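Local coordinates for protein alpha-fucosidase (Bifidobacterium bifidum, PDB 2EAB) that probably removes alpha-1,2-linked L-fucose from glycans by hydrolysis, the modelled chain being the catalytic part of a longer protein with a transmembrane helix, at residues A[233-236]-A[241-244]; A[336-341]-A[807-812]; A[514-519]-A[591-596]; A[674-679]-A[711-716]. One frame throughout, in Å; residues are numbered along the deposited sequence.

Contact 1 (A[233-236]-A[241-244]); sequences GALG and LYNS
Y242 lays its ring across the backbone of G233 on the adjoining strand. The two residues form an antiparallel hydrogen-bonded pair. Y242 N gives to G233 O at 2.9 Å, and the bond is nearly straight (174°). G233 N returns a bond to Y242 O at 3.0 Å. From CB, the side chain of Y242 places CG between its own backbone N and carbonyl carbon (chi1 63°), which sends the ring over the partner strand. Y242 CD2 then lies 3.5 Å from G233 O, and Y242 CE2 reaches A234 N at 3.4 Å. On the other flank, Y242 CE1 approaches G233 N. Y242 CZ passes 3.8 Å from G233 CA, which sits over the ring face in a CH-pi contact. At the tip, OH hydrogen-bonds to E220. The glycine matters, because a CB on G233 would clash with that hydroxyl. Such cover of a sheet glycine by a cross-strand aromatic ring is known as aromatic rescue of glycine. L235 adds its CD2 beside the ring, 4.0 Å from Y242 CE2. On the opposite face of the sheet, A234 CB meets L241 CD2 at 4.0 Å. The contact closes the beta hairpin of strands 228-235 and 241-250. Within the nine-stranded antiparallel sheet, strand 217-225 flanks the first of these and strand 273-282 the second.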
loop_
_atom_site.group_PDB
_atom_site.type_symbol
_atom_site.label_atom_id
_atom_site.label_comp_id
_atom_site.label_asym_id
_atom_site.label_seq_id
_atom_site.Cartn_x
_atom_site.Cartn_y
_atom_site.Cartn_z
ATOM N N GLY A 233 28.119 12.012 2.553
ATOM C CA GLY A 233 28.999 10.873 2.753
ATOM C C GLY A 233 28.547 9.715 1.894
ATOM O O GLY A 233 27.800 9.906 0.929
ATOM N N ALA A 234 28.999 8.516 2.245
ATOM C CA ALA A 234 28.577 7.299 1.561
ATOM C C ALA A 234 28.221 6.255 2.603
ATOM O O ALA A 234 28.840 6.199 3.671
ATOM C CB ALA A 234 29.680 6.782 0.645
ATOM N N LEU A 235 27.213 5.438 2.310
ATOM C CA LEU A 235 26.881 4.336 3.202
ATOM C C LEU A 235 28.041 3.357 3.236
ATOM O O LEU A 235 28.597 3.008 2.198
ATOM C CB LEU A 235 25.598 3.621 2.771
ATOM C CG LEU A 235 24.314 4.455 2.816
ATOM C CD1 LEU A 235 23.131 3.598 2.398
ATOM C CD2 LEU A 235 24.079 5.076 4.188
ATOM N N GLY A 236 28.402 2.912 4.435
ATOM C CA GLY A 236 29.471 1.932 4.594
ATOM C C GLY A 236 29.124 0.581 3.996
ATOM O O GLY A 236 29.991 -0.116 3.473
ATOM N N LEU A 241 25.886 7.008 -2.232
ATOM C CA LEU A 241 26.194 8.392 -1.878
ATOM C C LEU A 241 24.964 9.080 -1.332
ATOM O O LEU A 241 23.864 8.877 -1.836
ATOM C CB LEU A 241 26.702 9.173 -3.090
ATOM C CG LEU A 241 27.926 8.621 -3.819
ATOM C CD1 LEU A 241 28.199 9.426 -5.077
ATOM C CD2 LEU A 241 29.147 8.619 -2.910
ATOM N N TYR A 242 25.152 9.895 -0.301
ATOM C CA TYR A 242 24.055 10.682 0.249
ATOM C C TYR A 242 24.494 12.115 0.525
ATOM O O TYR A 242 25.663 12.375 0.826
ATOM C CB TYR A 242 23.456 10.027 1.500
ATOM C CG TYR A 242 24.404 9.886 2.674
ATOM C CD1 TYR A 242 24.548 10.913 3.608
ATOM C CD2 TYR A 242 25.138 8.716 2.862
ATOM C CE1 TYR A 242 25.416 10.785 4.694
ATOM C CE2 TYR A 242 26.003 8.578 3.942
ATOM C CZ TYR A 242 26.137 9.611 4.852
ATOM O OH TYR A 242 27.000 9.452 5.910
ATOM N N ASN A 243 23.541 13.035 0.423
ATOM C CA ASN A 243 23.800 14.458 0.566
ATOM C C ASN A 243 22.513 15.140 1.009
ATOM O O ASN A 243 21.464 14.973 0.379
ATOM C CB ASN A 243 24.294 15.030 -0.773
ATOM C CG ASN A 243 24.743 16.485 -0.677
ATOM O OD1 ASN A 243 23.944 17.380 -0.418
ATOM N ND2 ASN A 243 26.030 16.722 -0.920
ATOM N N SER A 244 22.591 15.885 2.106
ATOM C CA SER A 244 21.482 16.729 2.528
ATOM C C SER A 244 21.982 18.137 2.816
ATOM O O SER A 244 23.124 18.330 3.258
ATOM C CB SER A 244 20.774 16.147 3.749
ATOM O OG SER A 244 21.581 16.229 4.912
#

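Contact 2 (A[336-341]-A[807-812]); sequences IDLGQS and DAWAGG
L338 presses its CD1 methyl onto the indole of W809. The methyl stands over the six-membered ring, 3.6 Å from its centroid and 14° off the ring normal, a clear CH-pi contact. L338 CD1 comes closest to W809 CE2, at 3.5 Å. The other methyl, CD2, only grazes CE3. The backbones are also tight where the strand begins: G812 CA lies 3.2 Å from D337 O, and a CB on G812 would run into that oxygen. W809 itself is fixed by its NE1, hydrogen-bonded to E372 of helix 365-386. Replacing W809 by an alanine would probably leave the L338 methyls without their flat seat and E372 without this donor.

The other side is looser. L338 O and G811 O are both acceptors and stay 4.4 Å apart. One water lies between them and donates to each. D337 and G339 are exposed here, and their loop is held from within. D337 OD1 accepts from G339 N, an Asx turn, while the Q340 amide spans the bend. Its OE1 takes L338 N in the carbonyl plane, and its NE2 gives to I336 O at 2.8 Å.

The contact brings strand 335-337 alongside strand 812-819 at the margin of an antiparallel sheet; D337 and S813 share a backbone bond. The chain thus returns, more than 460 residues later, to join the family 95 catalytic and C-terminal domains. No direct hydrogen bond links 336-341 to 807-812, so their attachment rests on methyl-to-indole packing, close backbone contact and one shared water.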
loop_
_atom_site.group_PDB
_atom_site.type_symbol
_atom_site.label_atom_id
_atom_site.label_comp_id
_atom_site.label_asym_id
_atom_site.label_seq_id
_atom_site.Cartn_x
_atom_site.Cartn_y
_atom_site.Cartn_z
ATOM N N ILE A 336 -16.231 13.261 2.473
ATOM C CA ILE A 336 -17.084 12.306 3.160
ATOM C C ILE A 336 -17.708 12.961 4.388
ATOM O O ILE A 336 -17.009 13.572 5.205
ATOM C CB ILE A 336 -16.331 10.981 3.506
ATOM C CG1 ILE A 336 -17.294 9.953 4.111
ATOM C CG2 ILE A 336 -15.105 11.240 4.404
ATOM C CD1 ILE A 336 -16.738 8.542 4.184
ATOM N N ASP A 337 -19.031 12.859 4.484
ATOM C CA ASP A 337 -19.774 13.433 5.601
ATOM C C ASP A 337 -20.639 12.369 6.252
ATOM O O ASP A 337 -21.651 11.939 5.689
ATOM C CB ASP A 337 -20.636 14.622 5.147
ATOM C CG ASP A 337 -21.184 15.444 6.316
ATOM O OD1 ASP A 337 -21.025 15.045 7.492
ATOM O OD2 ASP A 337 -21.782 16.507 6.047
ATOM N N LEU A 338 -20.223 11.948 7.439
ATOM C CA LEU A 338 -20.975 10.983 8.225
ATOM C C LEU A 338 -21.562 11.617 9.483
ATOM O O LEU A 338 -22.068 10.912 10.356
ATOM C CB LEU A 338 -20.088 9.791 8.602
ATOM C CG LEU A 338 -19.469 8.975 7.466
ATOM C CD1 LEU A 338 -18.651 7.836 8.050
ATOM C CD2 LEU A 338 -20.536 8.447 6.507
ATOM N N GLY A 339 -21.493 12.943 9.563
ATOM C CA GLY A 339 -21.990 13.679 10.727
ATOM C C GLY A 339 -20.914 13.973 11.753
ATOM O O GLY A 339 -21.219 14.247 12.920
ATOM N N GLN A 340 -19.657 13.938 11.315
ATOM C CA GLN A 340 -18.519 14.122 12.213
ATOM C C GLN A 340 -18.387 15.535 12.758
ATOM O O GLN A 340 -18.724 16.511 12.086
ATOM C CB GLN A 340 -17.209 13.744 11.510
ATOM C CG GLN A 340 -16.861 14.591 10.287
ATOM C CD GLN A 340 -17.317 13.964 8.980
ATOM O OE1 GLN A 340 -18.213 13.121 8.960
ATOM N NE2 GLN A 340 -16.691 14.372 7.882
ATOM N N SER A 341 -17.862 15.614 13.977
ATOM C CA SER A 341 -17.274 16.834 14.500
ATOM C C SER A 341 -15.888 17.022 13.875
ATOM O O SER A 341 -15.409 16.166 13.119
ATOM C CB SER A 341 -17.174 16.767 16.029
ATOM O OG SER A 341 -16.615 15.541 16.467
ATOM N N ASP A 807 -25.393 -0.100 9.540
ATOM C CA ASP A 807 -26.552 0.514 10.188
ATOM C C ASP A 807 -26.133 1.698 11.067
ATOM O O ASP A 807 -26.926 2.613 11.300
ATOM C CB ASP A 807 -27.333 -0.514 11.015
ATOM C CG ASP A 807 -27.973 -1.603 10.163
ATOM O OD1 ASP A 807 -28.093 -1.439 8.930
ATOM O OD2 ASP A 807 -28.364 -2.642 10.738
ATOM N N ALA A 808 -24.883 1.681 11.535
ATOM C CA ALA A 808 -24.319 2.767 12.341
ATOM C C ALA A 808 -24.258 4.100 11.586
ATOM O O ALA A 808 -24.233 5.168 12.204
ATOM C CB ALA A 808 -22.932 2.384 12.848
ATOM N N TRP A 809 -24.220 4.033 10.255
ATOM C CA TRP A 809 -24.189 5.229 9.420
ATOM C C TRP A 809 -25.527 5.369 8.694
ATOM O O TRP A 809 -25.631 5.096 7.497
ATOM C CB TRP A 809 -23.032 5.173 8.414
ATOM C CG TRP A 809 -21.652 4.981 9.002
ATOM C CD1 TRP A 809 -21.260 5.173 10.303
ATOM C CD2 TRP A 809 -20.474 4.608 8.284
ATOM N NE1 TRP A 809 -19.913 4.915 10.438
ATOM C CE2 TRP A 809 -19.407 4.568 9.212
ATOM C CE3 TRP A 809 -20.216 4.302 6.942
ATOM C CZ2 TRP A 809 -18.102 4.227 8.838
ATOM C CZ3 TRP A 809 -18.922 3.961 6.572
ATOM C CH2 TRP A 809 -17.881 3.928 7.519
ATOM N N ALA A 810 -26.552 5.799 9.431
ATOM C CA ALA A 810 -27.920 5.861 8.910
ATOM C C ALA A 810 -28.072 6.854 7.760
ATOM O O ALA A 810 -28.849 6.634 6.829
ATOM C CB ALA A 810 -28.899 6.196 10.032
ATOM N N GLY A 811 -27.323 7.946 7.838
ATOM C CA GLY A 811 -27.342 8.979 6.814
ATOM C C GLY A 811 -25.948 9.510 6.568
ATOM O O GLY A 811 -25.080 9.443 7.437
ATOM N N GLY A 812 -25.730 10.039 5.374
ATOM C CA GLY A 812 -24.434 10.590 5.037
ATOM C C GLY A 812 -24.295 10.857 3.561
ATOM O O GLY A 812 -25.246 10.693 2.788
HETATM O O HOH W 1 -23.504 8.651 9.675
#

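Contact 3 (A[514-519]-A[591-596]); sequences NVYEAY and IEAAKA. With EDO (1,2-ethanediol), chain G.
Y516 and Y519 both reach from helix 507-520 toward helix 577-596, and the apolar touches all end on small groups. Y516 CE1 packs on the methyl of A593, with A593 CB 3.8 Å away. One turn on, Y519 brings CE2 to 4.3 Å from A596 CB. Each tyrosine has its CG anti to the backbone N (chi1 -176° and 180°), which carries the rings outward side by side. The helices are widely spaced: the axes of the two short helical segments are 11.6 Å apart at closest approach, with 31° between their directions.

Both helices belong to the family 95 catalytic domain, whose clan is known for the (alpha/alpha)6 barrel. Helix 525-546 shares in the packing, with V531 and L535 against Y516 and L528 against Y519.

The hydroxyls make van der Waals contacts across the interface. Y516 OH rests 3.4 Å from E592 CB, while Y519 OH lies 3.9 Å from A596 CB. Y516 OH also sits in the plane of the Y519 ring, at its edge. E592 bends at chi2, so that its carboxylate leads away from helix 507-520 and stands nearly perpendicular to the Y516 ring.

E517 makes side-chain polar bonds in another neighbourhood. Its OE1 accepts from O2 of a bound 1,2-ethanediol at 2.8 Å. Its OE2 forms a salt bridge with R820 and also receives the amino group of a bound Tris molecule. Both small molecules probably come from the crystallisation liquor.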
loop_
_atom_site.group_PDB
_atom_site.type_symbol
_atom_site.label_atom_id
_atom_site.label_comp_id
_atom_site.label_asym_id
_atom_site.label_seq_id
_atom_site.Cartn_x
_atom_site.Cartn_y
_atom_site.Cartn_z
ATOM N N ASN A 514 -2.731 -5.337 -8.447
ATOM C CA ASN A 514 -2.687 -3.902 -8.170
ATOM C C ASN A 514 -2.300 -3.114 -9.413
ATOM O O ASN A 514 -2.823 -2.028 -9.664
ATOM C CB ASN A 514 -1.680 -3.579 -7.061
ATOM C CG ASN A 514 -2.068 -4.141 -5.711
ATOM O OD1 ASN A 514 -2.576 -3.420 -4.844
ATOM N ND2 ASN A 514 -1.795 -5.412 -5.507
ATOM N N VAL A 515 -1.381 -3.679 -10.189
ATOM C CA VAL A 515 -0.915 -3.055 -11.422
ATOM C C VAL A 515 -2.041 -3.004 -12.460
ATOM O O VAL A 515 -2.299 -1.946 -13.040
ATOM C CB VAL A 515 0.351 -3.761 -11.978
ATOM C CG1 VAL A 515 0.726 -3.209 -13.340
ATOM C CG2 VAL A 515 1.514 -3.595 -11.014
ATOM N N TYR A 516 -2.717 -4.132 -12.681
ATOM C CA TYR A 516 -3.803 -4.170 -13.656
ATOM C C TYR A 516 -4.940 -3.211 -13.290
ATOM O O TYR A 516 -5.590 -2.643 -14.173
ATOM C CB TYR A 516 -4.331 -5.597 -13.876
ATOM C CG TYR A 516 -5.387 -5.623 -14.954
ATOM C CD1 TYR A 516 -5.039 -5.446 -16.288
ATOM C CD2 TYR A 516 -6.740 -5.765 -14.642
ATOM C CE1 TYR A 516 -6.001 -5.424 -17.292
ATOM C CE2 TYR A 516 -7.714 -5.747 -15.650
ATOM C CZ TYR A 516 -7.329 -5.571 -16.968
ATOM O OH TYR A 516 -8.270 -5.542 -17.979
ATOM N N GLU A 517 -5.178 -3.025 -11.993
ATOM C CA GLU A 517 -6.207 -2.085 -11.555
ATOM C C GLU A 517 -5.970 -0.662 -12.054
ATOM O O GLU A 517 -6.924 0.089 -12.245
ATOM C CB GLU A 517 -6.365 -2.106 -10.037
ATOM C CG GLU A 517 -6.927 -3.411 -9.521
ATOM C CD GLU A 517 -7.823 -3.251 -8.322
ATOM O OE1 GLU A 517 -7.611 -2.311 -7.524
ATOM O OE2 GLU A 517 -8.754 -4.069 -8.175
ATOM N N ALA A 518 -4.713 -0.288 -12.283
ATOM C CA ALA A 518 -4.433 1.027 -12.851
ATOM C C ALA A 518 -5.131 1.197 -14.194
ATOM O O ALA A 518 -5.601 2.295 -14.514
ATOM C CB ALA A 518 -2.941 1.251 -12.986
ATOM N N TYR A 519 -5.196 0.119 -14.974
ATOM C CA TYR A 519 -5.970 0.126 -16.208
ATOM C C TYR A 519 -7.479 0.022 -15.963
ATOM O O TYR A 519 -8.259 0.770 -16.563
ATOM C CB TYR A 519 -5.512 -0.961 -17.189
ATOM C CG TYR A 519 -6.336 -0.928 -18.451
ATOM C CD1 TYR A 519 -6.254 0.170 -19.305
ATOM C CD2 TYR A 519 -7.230 -1.947 -18.771
ATOM C CE1 TYR A 519 -7.013 0.252 -20.456
ATOM C CE2 TYR A 519 -8.010 -1.870 -19.945
ATOM C CZ TYR A 519 -7.878 -0.764 -20.768
ATOM O OH TYR A 519 -8.617 -0.657 -21.923
ATOM N N ILE A 591 -6.157 -12.178 -19.805
ATOM C CA ILE A 591 -7.114 -12.362 -20.894
ATOM C C ILE A 591 -7.845 -11.054 -21.187
ATOM O O ILE A 591 -8.012 -10.677 -22.351
ATOM C CB ILE A 591 -8.100 -13.511 -20.581
ATOM C CG1 ILE A 591 -7.376 -14.858 -20.680
ATOM C CG2 ILE A 591 -9.296 -13.485 -21.534
ATOM C CD1 ILE A 591 -8.091 -16.011 -20.005
ATOM N N GLU A 592 -8.254 -10.349 -20.138
ATOM C CA GLU A 592 -8.925 -9.066 -20.329
ATOM C C GLU A 592 -8.018 -8.017 -20.961
ATOM O O GLU A 592 -8.450 -7.270 -21.851
ATOM C CB GLU A 592 -9.540 -8.564 -19.024
ATOM C CG GLU A 592 -10.696 -9.424 -18.550
ATOM C CD GLU A 592 -11.746 -9.599 -19.635
ATOM O OE1 GLU A 592 -12.288 -8.573 -20.111
ATOM O OE2 GLU A 592 -12.015 -10.750 -20.034
ATOM N N ALA A 593 -6.758 -7.985 -20.535
ATOM C CA ALA A 593 -5.783 -7.068 -21.126
ATOM C C ALA A 593 -5.572 -7.382 -22.608
ATOM O O ALA A 593 -5.556 -6.477 -23.458
ATOM C CB ALA A 593 -4.464 -7.127 -20.368
ATOM N N ALA A 594 -5.430 -8.668 -22.913
ATOM C CA ALA A 594 -5.281 -9.125 -24.292
ATOM C C ALA A 594 -6.488 -8.730 -25.136
ATOM O O ALA A 594 -6.329 -8.163 -26.219
ATOM C CB ALA A 594 -5.073 -10.629 -24.336
ATOM N N LYS A 595 -7.687 -9.000 -24.626
ATOM C CA LYS A 595 -8.920 -8.666 -25.340
ATOM C C LYS A 595 -9.027 -7.174 -25.640
ATOM O O LYS A 595 -9.459 -6.782 -26.730
ATOM C CB LYS A 595 -10.140 -9.149 -24.561
ATOM C CG LYS A 595 -10.360 -10.646 -24.655
ATOM C CD LYS A 595 -11.579 -11.095 -23.871
ATOM C CE LYS A 595 -11.863 -12.574 -24.105
ATOM N NZ LYS A 595 -12.171 -12.896 -25.534
ATOM N N ALA A 596 -8.607 -6.348 -24.686
ATOM C CA ALA A 596 -8.655 -4.895 -24.841
ATOM C C ALA A 596 -7.739 -4.408 -25.963
ATOM O O ALA A 596 -7.932 -3.316 -26.505
ATOM C CB ALA A 596 -8.304 -4.214 -23.532
HETATM C C1 EDO G . -10.354 -3.928 -4.181
HETATM O O1 EDO G . -11.757 -3.633 -4.666
HETATM C C2 EDO G . -9.569 -2.561 -4.267
HETATM O O2 EDO G . -9.628 -2.119 -5.646
#

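Contact 4 (A[674-679]-A[711-716]); sequences DNQHRH and CFKGNV
The carboxylate oxygen OD1 of D674 takes two N-H groups: Q676 N at 3.0 Å and the side-chain NE2 of Q672. The first closes an Asx turn, its N-H coming from above the carboxylate plane. From that turn Q676 reaches across to the other segment. Its chain is extended beyond CG (chi2 -176°), and its amide ends beside the carbonyl oxygen of F712 and the side chain of K713. Q676 CD lies 3.4 Å from F712 O. Q676 NE2 is 3.5 Å from K713 CB and nearly as close to CG; the two side chains cross at about a right angle. None of these touches is a hydrogen bond.

The segment it meets is a tight beta hairpin following helix 697-711. Strands 712-713 and 716-717 are joined by a type II' turn from K713 to V716, with G714 at positive phi. K713 N gives to V716 O at 3.0 Å, and V716 N gives back to K713 O. An alanine in place of Q676 would remove the whole amide and is likely to leave the K713 chain freer to turn. F712 turns its CB away from 674-679, and its side chain packs against L717.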
loop_
_atom_site.group_PDB
_atom_site.type_symbol
_atom_site.label_atom_id
_atom_site.label_comp_id
_atom_site.label_asym_id
_atom_site.label_seq_id
_atom_site.Cartn_x
_atom_site.Cartn_y
_atom_site.Cartn_z
ATOM N N ASP A 674 -8.208 -24.245 16.811
ATOM C CA ASP A 674 -9.309 -23.388 17.260
ATOM C C ASP A 674 -9.982 -22.616 16.114
ATOM O O ASP A 674 -10.911 -21.838 16.345
ATOM C CB ASP A 674 -8.878 -22.464 18.413
ATOM C CG ASP A 674 -7.912 -21.361 17.981
ATOM O OD1 ASP A 674 -7.686 -21.152 16.769
ATOM O OD2 ASP A 674 -7.374 -20.682 18.882
ATOM N N ASN A 675 -9.512 -22.853 14.886
ATOM C CA ASN A 675 -10.084 -22.278 13.651
ATOM C C ASN A 675 -9.809 -20.793 13.426
ATOM O O ASN A 675 -10.268 -20.216 12.431
ATOM C CB ASN A 675 -11.595 -22.537 13.547
ATOM C CG ASN A 675 -11.944 -24.008 13.609
ATOM O OD1 ASN A 675 -11.375 -24.831 12.892
ATOM N ND2 ASN A 675 -12.907 -24.343 14.464
ATOM N N GLN A 676 -9.052 -20.178 14.330
ATOM C CA GLN A 676 -8.848 -18.732 14.301
ATOM C C GLN A 676 -7.465 -18.306 13.806
ATOM O O GLN A 676 -6.927 -17.304 14.263
ATOM C CB GLN A 676 -9.101 -18.128 15.684
ATOM C CG GLN A 676 -10.539 -18.184 16.164
ATOM C CD GLN A 676 -10.700 -17.484 17.500
ATOM O OE1 GLN A 676 -10.535 -16.268 17.604
ATOM N NE2 GLN A 676 -11.003 -18.255 18.533
ATOM N N HIS A 677 -6.897 -19.052 12.862
ATOM C CA HIS A 677 -5.603 -18.669 12.294
ATOM C C HIS A 677 -5.631 -17.240 11.751
ATOM O O HIS A 677 -6.612 -16.821 11.135
ATOM C CB HIS A 677 -5.168 -19.651 11.209
ATOM C CG HIS A 677 -3.809 -19.363 10.650
ATOM N ND1 HIS A 677 -2.665 -19.409 11.416
ATOM C CD2 HIS A 677 -3.413 -19.006 9.403
ATOM C CE1 HIS A 677 -1.624 -19.094 10.665
ATOM N NE2 HIS A 677 -2.049 -18.848 9.439
ATOM N N ARG A 678 -4.552 -16.500 11.986
ATOM C CA ARG A 678 -4.496 -15.077 11.653
ATOM C C ARG A 678 -4.576 -14.792 10.149
ATOM O O ARG A 678 -5.247 -13.845 9.725
ATOM C CB ARG A 678 -3.245 -14.434 12.252
ATOM C CG ARG A 678 -3.225 -12.925 12.145
ATOM C CD ARG A 678 -2.151 -12.350 13.030
ATOM N NE ARG A 678 -2.175 -10.892 13.037
ATOM C CZ ARG A 678 -1.141 -10.124 12.715
ATOM N NH1 ARG A 678 0.024 -10.666 12.368
ATOM N NH2 ARG A 678 -1.266 -8.806 12.763
ATOM N N HIS A 679 -3.887 -15.600 9.350
ATOM C CA HIS A 679 -3.965 -15.486 7.900
ATOM C C HIS A 679 -5.258 -16.106 7.384
ATOM O O HIS A 679 -5.797 -17.028 7.992
ATOM C CB HIS A 679 -2.795 -16.211 7.244
ATOM C CG HIS A 679 -1.482 -15.502 7.365
ATOM N ND1 HIS A 679 -0.735 -15.497 8.523
ATOM C CD2 HIS A 679 -0.767 -14.808 6.451
ATOM C CE1 HIS A 679 0.374 -14.808 8.323
ATOM N NE2 HIS A 679 0.380 -14.379 7.075
ATOM N N CYS A 711 -12.801 -15.322 12.340
ATOM C CA CYS A 711 -12.904 -13.983 12.934
ATOM C C CYS A 711 -13.616 -13.916 14.282
ATOM O O CYS A 711 -13.582 -12.879 14.947
ATOM C CB CYS A 711 -13.584 -13.025 11.952
ATOM S SG CYS A 711 -12.623 -12.704 10.466
ATOM N N PHE A 712 -14.259 -15.015 14.669
ATOM C CA PHE A 712 -15.041 -15.082 15.901
ATOM C C PHE A 712 -14.480 -16.111 16.879
ATOM O O PHE A 712 -13.967 -17.159 16.476
ATOM C CB PHE A 712 -16.501 -15.435 15.588
ATOM C CG PHE A 712 -17.294 -14.306 14.985
ATOM C CD1 PHE A 712 -18.157 -13.553 15.774
ATOM C CD2 PHE A 712 -17.192 -13.999 13.629
ATOM C CE1 PHE A 712 -18.899 -12.507 15.226
ATOM C CE2 PHE A 712 -17.932 -12.957 13.072
ATOM C CZ PHE A 712 -18.787 -12.206 13.875
ATOM N N LYS A 713 -14.572 -15.793 18.166
ATOM C CA LYS A 713 -14.371 -16.773 19.227
ATOM C C LYS A 713 -15.739 -16.913 19.872
ATOM O O LYS A 713 -16.213 -15.989 20.537
ATOM C CB LYS A 713 -13.326 -16.289 20.235
ATOM C CG LYS A 713 -12.994 -17.303 21.332
ATOM C CD LYS A 713 -12.001 -16.750 22.347
ATOM C CE LYS A 713 -10.558 -16.913 21.888
ATOM N NZ LYS A 713 -9.593 -16.476 22.937
ATOM N N GLY A 714 -16.381 -18.054 19.638
ATOM C CA GLY A 714 -17.790 -18.222 19.970
ATOM C C GLY A 714 -18.617 -17.259 19.140
ATOM O O GLY A 714 -18.535 -17.258 17.907
ATOM N N ASN A 715 -19.394 -16.421 19.820
ATOM C CA ASN A 715 -20.218 -15.411 19.161
ATOM C C ASN A 715 -19.616 -14.005 19.220
ATOM O O ASN A 715 -20.272 -13.027 18.848
ATOM C CB ASN A 715 -21.631 -15.410 19.757
ATOM C CG ASN A 715 -22.365 -16.719 19.528
ATOM O OD1 ASN A 715 -22.224 -17.355 18.482
ATOM N ND2 ASN A 715 -23.164 -17.125 20.510
ATOM N N VAL A 716 -18.368 -13.909 19.674
ATOM C CA VAL A 716 -17.707 -12.616 19.855
ATOM C C VAL A 716 -16.707 -12.341 18.729
ATOM O O VAL A 716 -15.750 -13.095 18.537
ATOM C CB VAL A 716 -16.994 -12.520 21.234
ATOM C CG1 VAL A 716 -16.390 -11.136 21.440
ATOM C CG2 VAL A 716 -17.960 -12.850 22.370
#

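None of the four contacts is wholly core. Contacts 1, 2 and 3 are each partly buried, and contact 4 lies at the surface. Contact 1 stands apart in the N-terminal sheet region, its centre about 49 Å from that of contact 2, across the chain's centre. Contacts 3 and 4 lie within the catalytic domain, and both are nested in the long loop that contact 2 closes. No two contacts hold the same element. The chemistry follows the place. Contact 1 is paired by direct backbone bonds, and contact 2 shares a water between segments. Contacts 3 and 4 have no hydrogen bond across, the one joining helices through tyrosines, the other resting an amide on a hairpin.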